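Local coordinates for oxalate--CoA ligase (Arabidopsis thaliana, PDB 5IE2), which is an acyl-activating enzyme of the ANL (AMP-binding) superfamily, modelled here with adenosine-5'-triphosphate bound, at residues L268-H271 / A272-E276; T183-N186 / L187-V191; K471-C474 / K475-A479. All blocks are in the same frame, centred on the assembly; numbering follows the deposited sequence. Where two conformers were deposited one is given.

In the fold
Each of the three interactions lies along one helix of the single chain. In chain order they are interaction 2, interaction 1 and interaction 3. Interaction 2 is the start of helix 184-198 and interaction 1 the end of helix 261-273, both in the AMP-binding part of the enzyme. Their centres are about 37 Å apart, on opposite sides of the chain's centre. Interaction 3 lies on helix 467-477 and the residues after it, in the C-terminal part. Its centre is about 29 Å from that of interaction 1 and about 45 Å from that of interaction 2. Interaction 2 is buried; the other two are at the surface. Each shapes its own helix locally, and none touches another.

Interaction 1: L268-H271 / A272-E276; sequences LDRH and ASHPE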
ATOM      1  N   LEU A 268       9.094 -16.118   1.614  1.00 20.44           N
ATOM      2  CA  LEU A 268      10.022 -16.918   2.458  1.00 20.09           C
ATOM      3  C   LEU A 268       9.656 -18.399   2.479  1.00 23.54           C
ATOM      4  O   LEU A 268      10.546 -19.263   2.394  1.00 25.30           O
ATOM      5  CB  LEU A 268      10.058 -16.412   3.883  1.00 20.24           C
ATOM      6  CG  LEU A 268      10.906 -15.136   4.028  1.00 21.79           C
ATOM      7  CD1 LEU A 268      10.687 -14.573   5.436  1.00 22.04           C
ATOM      8  CD2 LEU A 268      12.369 -15.445   3.821  1.00 21.74           C
ATOM      9  N   ASP A 269       8.368 -18.688   2.579  1.00 21.66           N
ATOM     10  CA  ASP A 269       7.903 -20.086   2.529  1.00 24.08           C
ATOM     11  C   ASP A 269       8.354 -20.745   1.204  1.00 27.42           C
ATOM     12  O   ASP A 269       8.791 -21.940   1.167  1.00 28.43           O
ATOM     13  CB  ASP A 269       6.370 -20.191   2.600  1.00 26.12           C
ATOM     14  CG  ASP A 269       5.772 -19.881   4.005  1.00 45.13           C
ATOM     15  OD1 ASP A 269       6.482 -19.935   5.049  1.00 44.92           O
ATOM     16  OD2 ASP A 269       4.542 -19.589   4.039  1.00 43.86           O
ATOM     17  N   ARG A 270       8.169 -20.009   0.110  1.00 24.40           N
ATOM     18  CA  ARG A 270       8.554 -20.524  -1.205  1.00 24.10           C
ATOM     19  C   ARG A 270      10.073 -20.768  -1.252  1.00 26.33           C
ATOM     20  O   ARG A 270      10.574 -21.761  -1.860  1.00 25.70           O
ATOM     21  CB  ARG A 270       8.088 -19.561  -2.300  1.00 23.35           C
ATOM     22  CG  ARG A 270       8.662 -19.819  -3.693  1.00 25.08           C
ATOM     23  CD  ARG A 270       8.009 -21.028  -4.337  1.00 28.47           C
ATOM     24  NE  ARG A 270       8.530 -21.270  -5.676  1.00 29.33           N
ATOM     25  CZ  ARG A 270       8.123 -22.267  -6.460  1.00 29.94           C
ATOM     26  NH1 ARG A 270       7.192 -23.101  -6.032  1.00 31.23           N
ATOM     27  NH2 ARG A 270       8.677 -22.435  -7.657  1.00 29.02           N
ATOM     28  N   HIS A 271      10.830 -19.877  -0.610  1.00 23.30           N
ATOM     29  CA  HIS A 271      12.268 -20.056  -0.583  1.00 23.34           C
ATOM     30  C   HIS A 271      12.602 -21.314   0.209  1.00 27.98           C
ATOM     31  O   HIS A 271      13.585 -21.994  -0.120  1.00 30.09           O
ATOM     32  CB  HIS A 271      12.977 -18.829   0.010  1.00 22.86           C
ATOM     33  CG  HIS A 271      14.429 -19.037   0.305  1.00 25.19           C
ATOM     34  ND1 HIS A 271      15.388 -19.118  -0.683  1.00 27.16           N
ATOM     35  CD2 HIS A 271      15.096 -19.141   1.485  1.00 27.80           C
ATOM     36  CE1 HIS A 271      16.582 -19.255  -0.125  1.00 27.53           C
ATOM     37  NE2 HIS A 271      16.432 -19.289   1.188  1.00 29.33           N
ATOM     38  N   ALA A 272      11.808 -21.617   1.230  1.00 24.87           N
ATOM     39  CA  ALA A 272      12.103 -22.814   2.031  1.00 29.66           C
ATOM     40  C   ALA A 272      11.795 -24.089   1.232  1.00 32.18           C
ATOM     41  O   ALA A 272      12.522 -25.078   1.348  1.00 33.62           O
ATOM     42  CB  ALA A 272      11.332 -22.824   3.326  1.00 29.17           C
ATOM     43  N   SER A 273      10.710 -24.083   0.461  1.00 29.69           N
ATOM     44  CA  SER A 273      10.340 -25.331  -0.231  1.00 31.62           C
ATOM     45  C   SER A 273      10.977 -25.468  -1.621  1.00 33.87           C
ATOM     46  O   SER A 273      11.243 -26.586  -2.103  1.00 31.00           O
ATOM     47  CB  SER A 273       8.829 -25.451  -0.346  1.00 31.33           C
ATOM     48  OG  SER A 273       8.315 -24.411  -1.158  1.00 35.18           O
ATOM     49  N   HIS A 274      11.224 -24.338  -2.277  1.00 31.01           N
ATOM     50  CA  HIS A 274      11.792 -24.322  -3.619  0.53 31.88           C
ATOM     51  C   HIS A 274      12.807 -23.208  -3.748  1.00 32.18           C
ATOM     52  O   HIS A 274      12.552 -22.212  -4.438  1.00 33.93           O
ATOM     53  CB  HIS A 274      10.683 -24.142  -4.670  0.53 33.47           C
ATOM     54  CG  HIS A 274      11.109 -24.404  -6.090  0.53 34.82           C
ATOM     55  ND1 HIS A 274      11.742 -23.460  -6.877  0.53 35.45           N
ATOM     56  CD2 HIS A 274      10.934 -25.489  -6.881  0.53 35.02           C
ATOM     57  CE1 HIS A 274      11.951 -23.956  -8.083  0.53 33.89           C
ATOM     58  NE2 HIS A 274      11.476 -25.188  -8.110  0.53 34.91           N
ATOM     59  N   PRO A 275      13.974 -23.342  -3.088  1.00 31.57           N
ATOM     60  CA  PRO A 275      14.991 -22.303  -3.280  1.00 32.42           C
ATOM     61  C   PRO A 275      15.404 -22.170  -4.728  1.00 35.72           C
ATOM     62  O   PRO A 275      15.481 -23.181  -5.441  1.00 36.22           O
ATOM     63  CB  PRO A 275      16.173 -22.792  -2.429  1.00 31.51           C
ATOM     64  CG  PRO A 275      15.940 -24.309  -2.326  1.00 31.20           C
ATOM     65  CD  PRO A 275      14.438 -24.386  -2.154  1.00 29.70           C
ATOM     66  N   GLU A 276      15.606 -20.940  -5.180  1.00 34.25           N
ATOM     67  CA  GLU A 276      16.190 -20.715  -6.487  1.00 37.42           C
ATOM     68  C   GLU A 276      17.653 -21.120  -6.439  1.00 41.42           C
ATOM     69  O   GLU A 276      18.281 -21.042  -5.369  1.00 41.76           O
ATOM     70  CB  GLU A 276      16.070 -19.257  -6.908  1.00 37.22           C
ATOM     71  CG  GLU A 276      14.647 -18.783  -7.076  1.00 38.68           C
ATOM     72  CD  GLU A 276      13.991 -19.293  -8.353  1.00 39.65           C
ATOM     73  OE1 GLU A 276      14.693 -19.318  -9.388  1.00 43.20           O
ATOM     74  OE2 GLU A 276      12.782 -19.627  -8.332  1.00 36.75           O
TER
HETATM   75  O   HOH W   1      10.123 -20.242  -9.312  1.00 33.62           O
HETATM   76  O   HOH W   2      11.085 -19.482  -6.440  1.00 41.65           O
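Leu-268 O accepts from Ala-272 N at 2.9 Å in the last turns of helix 261-273, the helix of a beta-alpha-beta unit between strands 256-259 and 284-287. The Leu-268 side chain turns to helix 294-304 instead. Asp-269 O takes the next helical bond, from Ser-273 N, and Ser-273 OG adds a weak one at 3.4 Å. Arg-270 O accepts from His-274 N at 2.7 Å; His-274 is the first residue to leave the helical conformation. The Arg-270 side chain starts with CG anti to the backbone N (chi1 168°) and bends at chi2, which lays its end alongside His-274. In the conformer given for His-274, one of two, the guanidinium stacks flat on the imidazole, planes 18° apart and centres 4.1 Å apart. His-274 CB then sits over the centre of the guanidinium. His-271 crosses Pro-275 at about a right angle, and His-271 O meets Pro-275 CD at 3.3 Å. The ring's ND1 is hydrogen-bonded to Tyr-279 OH, which also accepts from Glu-276 N. Two waters link the stacked arginine to Glu-276: one accepts from Arg-270 NH2, the other from Arg-270 NE at 3.2 Å, and both donate to Glu-276 OE2.

Interaction 2: T183-N186 / L187-V191; sequences TQLN and LASSV
Thr-183 OG1, at chi1 56°, and the Asn-186 amide, its CG anti to the carbonyl carbon (chi1 -74°), are turned toward each other's backbone N. They form a capping box at the start of helix 184-198. Thr-183 is the N-cap: its OG1 accepts from Asn-186 N at 2.9 Å. In return Thr-183 N donates to Asn-186 OD1 at 2.9 Å, approaching from above the amide carbonyl plane. The other end of that amide is used too, as Asn-186 ND2 donates to Pro-368 O.

The helical ladder starts at once. Thr-183 O accepts from Leu-187 N at 3.0 Å, and Leu-187 CG rests 3.4 Å from the same Thr-183 O. Gln-184 O and Asn-186 O accept from Ala-188 N and Ser-190 N. Leu-185 O is gripped twice, by Ser-189 N and by Ser-189 OG, each at 2.9 Å. The two donors come from opposite faces of the carbonyl plane. Leu-185 CD1 lies beside that hydroxyl, 3.6 Å from Ser-189 OG.

Leu-187 also packs on helices 6-16 and 67-78, while Ser-190 OG bonds Thr-318 O. The cap thus satisfies two backbone N-H groups at the helix start, and the second bond to Leu-185 O ties the Ser-189 hydroxyl to the helix backbone within a buried contact.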
ATOM      1  N   THR A 183      -4.696  14.866  -4.253  1.00 17.09           N
ATOM      2  CA  THR A 183      -4.472  15.773  -5.365  1.00 15.51           C
ATOM      3  C   THR A 183      -3.209  15.404  -6.178  1.00 15.42           C
ATOM      4  O   THR A 183      -2.408  14.536  -5.803  1.00 13.73           O
ATOM      5  CB  THR A 183      -4.256  17.203  -4.861  1.00 13.44           C
ATOM      6  OG1 THR A 183      -3.156  17.147  -3.941  1.00 13.82           O
ATOM      7  CG2 THR A 183      -5.523  17.711  -4.118  1.00 13.84           C
ATOM      8  N   GLN A 184      -3.015  16.130  -7.284  1.00 14.72           N
ATOM      9  CA  GLN A 184      -1.780  16.049  -8.065  1.00 13.88           C
ATOM     10  C   GLN A 184      -0.607  16.339  -7.161  1.00 13.73           C
ATOM     11  O   GLN A 184       0.459  15.704  -7.231  1.00 14.10           O
ATOM     12  CB  GLN A 184      -1.800  17.076  -9.225  1.00 14.05           C
ATOM     13  CG  GLN A 184      -2.597  16.607 -10.445  1.00 15.69           C
ATOM     14  CD  GLN A 184      -1.741  15.811 -11.444  1.00 16.02           C
ATOM     15  OE1 GLN A 184      -0.601  15.485 -11.188  1.00 15.91           O
ATOM     16  NE2 GLN A 184      -2.316  15.524 -12.605  1.00 17.36           N
ATOM     17  N   LEU A 185      -0.810  17.337  -6.310  1.00 13.57           N
ATOM     18  CA  LEU A 185       0.262  17.733  -5.406  1.00 14.80           C
ATOM     19  C   LEU A 185       0.556  16.642  -4.388  1.00 14.22           C
ATOM     20  O   LEU A 185       1.732  16.335  -4.115  1.00 12.99           O
ATOM     21  CB  LEU A 185      -0.094  19.059  -4.721  1.00 14.13           C
ATOM     22  CG  LEU A 185       0.844  19.554  -3.582  1.00 15.76           C
ATOM     23  CD1 LEU A 185       2.277  19.748  -4.064  1.00 15.30           C
ATOM     24  CD2 LEU A 185       0.284  20.883  -2.932  1.00 16.24           C
ATOM     25  N   ASN A 186      -0.496  16.054  -3.796  1.00 14.04           N
ATOM     26  CA  ASN A 186      -0.292  14.934  -2.887  1.00 13.25           C
ATOM     27  C   ASN A 186       0.601  13.850  -3.561  1.00 16.60           C
ATOM     28  O   ASN A 186       1.607  13.351  -2.976  1.00 15.68           O
ATOM     29  CB  ASN A 186      -1.638  14.297  -2.496  1.00 13.39           C
ATOM     30  CG  ASN A 186      -2.485  15.124  -1.513  1.00 15.32           C
ATOM     31  OD1 ASN A 186      -3.711  15.006  -1.535  1.00 14.31           O
ATOM     32  ND2 ASN A 186      -1.864  15.956  -0.653  1.00 15.62           N
ATOM     33  N   LEU A 187       0.225  13.469  -4.782  1.00 15.23           N
ATOM     34  CA  LEU A 187       0.928  12.382  -5.492  1.00 13.14           C
ATOM     35  C   LEU A 187       2.385  12.756  -5.792  1.00 14.49           C
ATOM     36  O   LEU A 187       3.299  11.961  -5.575  1.00 13.75           O
ATOM     37  CB  LEU A 187       0.210  12.037  -6.808  1.00 14.07           C
ATOM     38  CG  LEU A 187      -1.223  11.455  -6.642  1.00 17.22           C
ATOM     39  CD1 LEU A 187      -1.793  11.183  -8.043  1.00 19.48           C
ATOM     40  CD2 LEU A 187      -1.226  10.151  -5.929  1.00 17.27           C
ATOM     41  N   ALA A 188       2.587  13.957  -6.343  1.00 13.64           N
ATOM     42  CA  ALA A 188       3.943  14.426  -6.642  1.00 14.85           C
ATOM     43  C   ALA A 188       4.831  14.466  -5.400  1.00 14.20           C
ATOM     44  O   ALA A 188       5.970  14.031  -5.414  1.00 13.93           O
ATOM     45  CB  ALA A 188       3.887  15.820  -7.278  1.00 14.83           C
ATOM     46  N   SER A 189       4.290  14.959  -4.286  1.00 14.53           N
ATOM     47  CA  SER A 189       5.020  14.978  -3.035  1.00 17.03           C
ATOM     48  C   SER A 189       5.427  13.584  -2.598  1.00 15.75           C
ATOM     49  O   SER A 189       6.577  13.376  -2.215  1.00 14.31           O
ATOM     50  CB  SER A 189       4.156  15.648  -1.921  1.00 14.49           C
ATOM     51  OG  SER A 189       3.866  16.983  -2.329  1.00 16.61           O
ATOM     52  N   SER A 190       4.477  12.624  -2.605  1.00 14.42           N
ATOM     53  CA  SER A 190       4.887  11.297  -2.134  1.00 12.21           C
ATOM     54  C   SER A 190       5.883  10.606  -3.062  1.00 15.71           C
ATOM     55  O   SER A 190       6.808   9.932  -2.588  1.00 15.79           O
ATOM     56  CB  SER A 190       3.683  10.376  -1.966  1.00 14.74           C
ATOM     57  OG  SER A 190       3.039  10.773  -0.766  1.00 20.75           O
ATOM     58  N   VAL A 191       5.704  10.793  -4.363  1.00 14.28           N
ATOM     59  CA  VAL A 191       6.658  10.237  -5.323  1.00 14.52           C
ATOM     60  C   VAL A 191       8.076  10.818  -5.073  1.00 13.66           C
ATOM     61  O   VAL A 191       9.066  10.071  -5.009  1.00 15.38           O
ATOM     62  CB  VAL A 191       6.162  10.486  -6.776  1.00 14.05           C
ATOM     63  CG1 VAL A 191       7.333  10.389  -7.797  1.00 16.66           C
ATOM     64  CG2 VAL A 191       5.017   9.469  -7.113  1.00 12.70           C
TER

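Interaction 3: K471-C474 / K475-A479; sequences KAFC and KKNLA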
ATOM      1  N   LYS A 471       1.700 -20.817  24.998  1.00 30.37           N
ATOM      2  CA  LYS A 471       1.674 -20.028  26.195  1.00 33.82           C
ATOM      3  C   LYS A 471       2.999 -20.135  26.950  1.00 34.81           C
ATOM      4  O   LYS A 471       3.513 -19.124  27.397  1.00 33.77           O
ATOM      5  CB  LYS A 471       0.492 -20.433  27.085  1.00 35.22           C
ATOM      6  CG  LYS A 471      -0.850 -19.923  26.534  1.00 34.89           C
ATOM      7  CD  LYS A 471      -2.022 -20.295  27.457  1.00 39.90           C
ATOM      8  CE  LYS A 471      -2.116 -19.368  28.646  1.00 42.32           C
ATOM      9  NZ  LYS A 471      -3.354 -19.600  29.474  1.00 43.51           N
ATOM     10  N   ALA A 472       3.550 -21.339  27.101  1.00 34.00           N
ATOM     11  CA  ALA A 472       4.815 -21.500  27.815  1.00 35.05           C
ATOM     12  C   ALA A 472       5.961 -20.709  27.150  1.00 33.58           C
ATOM     13  O   ALA A 472       6.799 -20.021  27.823  1.00 35.93           O
ATOM     14  CB  ALA A 472       5.180 -23.009  27.903  1.00 36.42           C
ATOM     15  N   PHE A 473       5.977 -20.805  25.823  1.00 30.59           N
ATOM     16  CA  PHE A 473       6.969 -20.099  25.038  1.00 30.13           C
ATOM     17  C   PHE A 473       6.820 -18.572  25.250  1.00 29.27           C
ATOM     18  O   PHE A 473       7.797 -17.855  25.480  1.00 29.53           O
ATOM     19  CB  PHE A 473       6.821 -20.476  23.568  1.00 30.09           C
ATOM     20  CG  PHE A 473       7.801 -19.781  22.664  1.00 30.93           C
ATOM     21  CD1 PHE A 473       9.079 -20.307  22.454  1.00 32.85           C
ATOM     22  CD2 PHE A 473       7.450 -18.588  22.032  1.00 28.03           C
ATOM     23  CE1 PHE A 473       9.980 -19.654  21.587  1.00 32.12           C
ATOM     24  CE2 PHE A 473       8.331 -17.935  21.225  1.00 28.69           C
ATOM     25  CZ  PHE A 473       9.597 -18.463  20.981  1.00 30.33           C
ATOM     26  N   CYS A 474       5.590 -18.079  25.152  1.00 28.94           N
ATOM     27  CA  CYS A 474       5.307 -16.660  25.411  1.00 29.00           C
ATOM     28  C   CYS A 474       5.749 -16.252  26.806  1.00 29.40           C
ATOM     29  O   CYS A 474       6.283 -15.172  26.977  1.00 30.01           O
ATOM     30  CB  CYS A 474       3.823 -16.351  25.245  1.00 28.00           C
ATOM     31  SG  CYS A 474       3.311 -16.350  23.498  1.00 33.19           S
ATOM     32  N   LYS A 475       5.530 -17.111  27.802  1.00 27.48           N
ATOM     33  CA  LYS A 475       5.905 -16.771  29.179  1.00 31.98           C
ATOM     34  C   LYS A 475       7.407 -16.644  29.325  1.00 29.17           C
ATOM     35  O   LYS A 475       7.877 -15.965  30.255  1.00 26.78           O
ATOM     36  CB  LYS A 475       5.388 -17.808  30.190  1.00 37.05           C
ATOM     37  CG  LYS A 475       3.879 -17.747  30.426  1.00 40.63           C
ATOM     38  CD  LYS A 475       3.402 -19.061  31.092  1.00 44.88           C
ATOM     39  CE  LYS A 475       1.978 -18.974  31.671  1.00 46.18           C
ATOM     40  NZ  LYS A 475       1.514 -20.316  32.161  1.00 47.14           N
ATOM     41  N   LYS A 476       8.157 -17.300  28.433  1.00 29.03           N
ATOM     42  CA  LYS A 476       9.607 -17.130  28.527  1.00 28.35           C
ATOM     43  C   LYS A 476      10.135 -15.842  27.853  1.00 26.69           C
ATOM     44  O   LYS A 476      11.280 -15.462  28.041  1.00 26.33           O
ATOM     45  CB  LYS A 476      10.293 -18.393  27.991  1.00 33.84           C
ATOM     46  CG  LYS A 476      10.433 -19.423  29.139  1.00 40.28           C
ATOM     47  CD  LYS A 476      10.772 -20.860  28.693  1.00 45.56           C
ATOM     48  CE  LYS A 476      11.011 -21.786  29.918  1.00 63.36           C
ATOM     49  NZ  LYS A 476      11.981 -21.234  30.929  1.00 64.16           N
ATOM     50  N   ASN A 477       9.272 -15.125  27.150  1.00 24.50           N
ATOM     51  CA  ASN A 477       9.689 -14.039  26.285  1.00 25.36           C
ATOM     52  C   ASN A 477       8.894 -12.775  26.500  1.00 27.31           C
ATOM     53  O   ASN A 477       9.126 -11.794  25.799  1.00 28.24           O
ATOM     54  CB  ASN A 477       9.572 -14.458  24.821  1.00 29.77           C
ATOM     55  CG  ASN A 477      10.617 -15.500  24.444  1.00 33.17           C
ATOM     56  OD1 ASN A 477      11.791 -15.160  24.287  1.00 35.78           O
ATOM     57  ND2 ASN A 477      10.217 -16.770  24.368  1.00 32.12           N
ATOM     58  N   LEU A 478       7.971 -12.774  27.459  1.00 26.04           N
ATOM     59  CA  LEU A 478       7.108 -11.582  27.698  1.00 24.91           C
ATOM     60  C   LEU A 478       6.835 -11.476  29.192  1.00 26.19           C
ATOM     61  O   LEU A 478       6.778 -12.499  29.846  1.00 26.79           O
ATOM     62  CB  LEU A 478       5.775 -11.711  26.929  1.00 22.79           C
ATOM     63  CG  LEU A 478       5.808 -11.645  25.418  1.00 24.34           C
ATOM     64  CD1 LEU A 478       4.549 -12.178  24.839  1.00 26.99           C
ATOM     65  CD2 LEU A 478       5.934 -10.157  25.030  1.00 24.25           C
ATOM     66  N   ALA A 479       6.679 -10.260  29.736  1.00 23.36           N
ATOM     67  CA  ALA A 479       6.155 -10.076  31.095  1.00 23.97           C
ATOM     68  C   ALA A 479       4.829 -10.841  31.201  1.00 25.60           C
ATOM     69  O   ALA A 479       4.057 -10.821  30.244  1.00 25.38           O
ATOM     70  CB  ALA A 479       5.937  -8.564  31.396  1.00 27.98           C
TER
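One side-chain hydrogen bond joins Asn-477 to Phe-473: Asn-477 ND2 donates to Phe-473 O at 2.9 Å, with an N-H...O angle of 152°. Lys-476 N also reaches Phe-473 O, but weakly. Among the backbone bonds, Lys-475 N donates to Lys-471 O at 2.9 Å in the regular helical spacing. Asn-477 N turns to Cys-474 O at 3.0 Å, three residues back instead of four.

The amide-aromatic contact uses the same side-chain nitrogen. Phe-473 has CG anti to its own N (chi1 179°), which carries the ring along the helix to Asn-477. There ND2 sits 3.7 Å above the ring plane, over its centre, with ring and amide planes 41° apart. His-433 meets the Phe-473 ring edge-to-face.

Apolar contact is slight: Cys-474 CB and Leu-478 CD1 are 4.3 Å apart. Both side chains also touch helix 423-430. Of the charged groups, Lys-471 NZ bonds Lys-485 O, and Lys-475 NZ lies 5.6 Å from Lys-471 NZ. The segments belong to a beta-alpha-beta unit, with helix 467-477 between strands 450-459 and 487-489, in the C-terminal domain of AMP-binding enzymes.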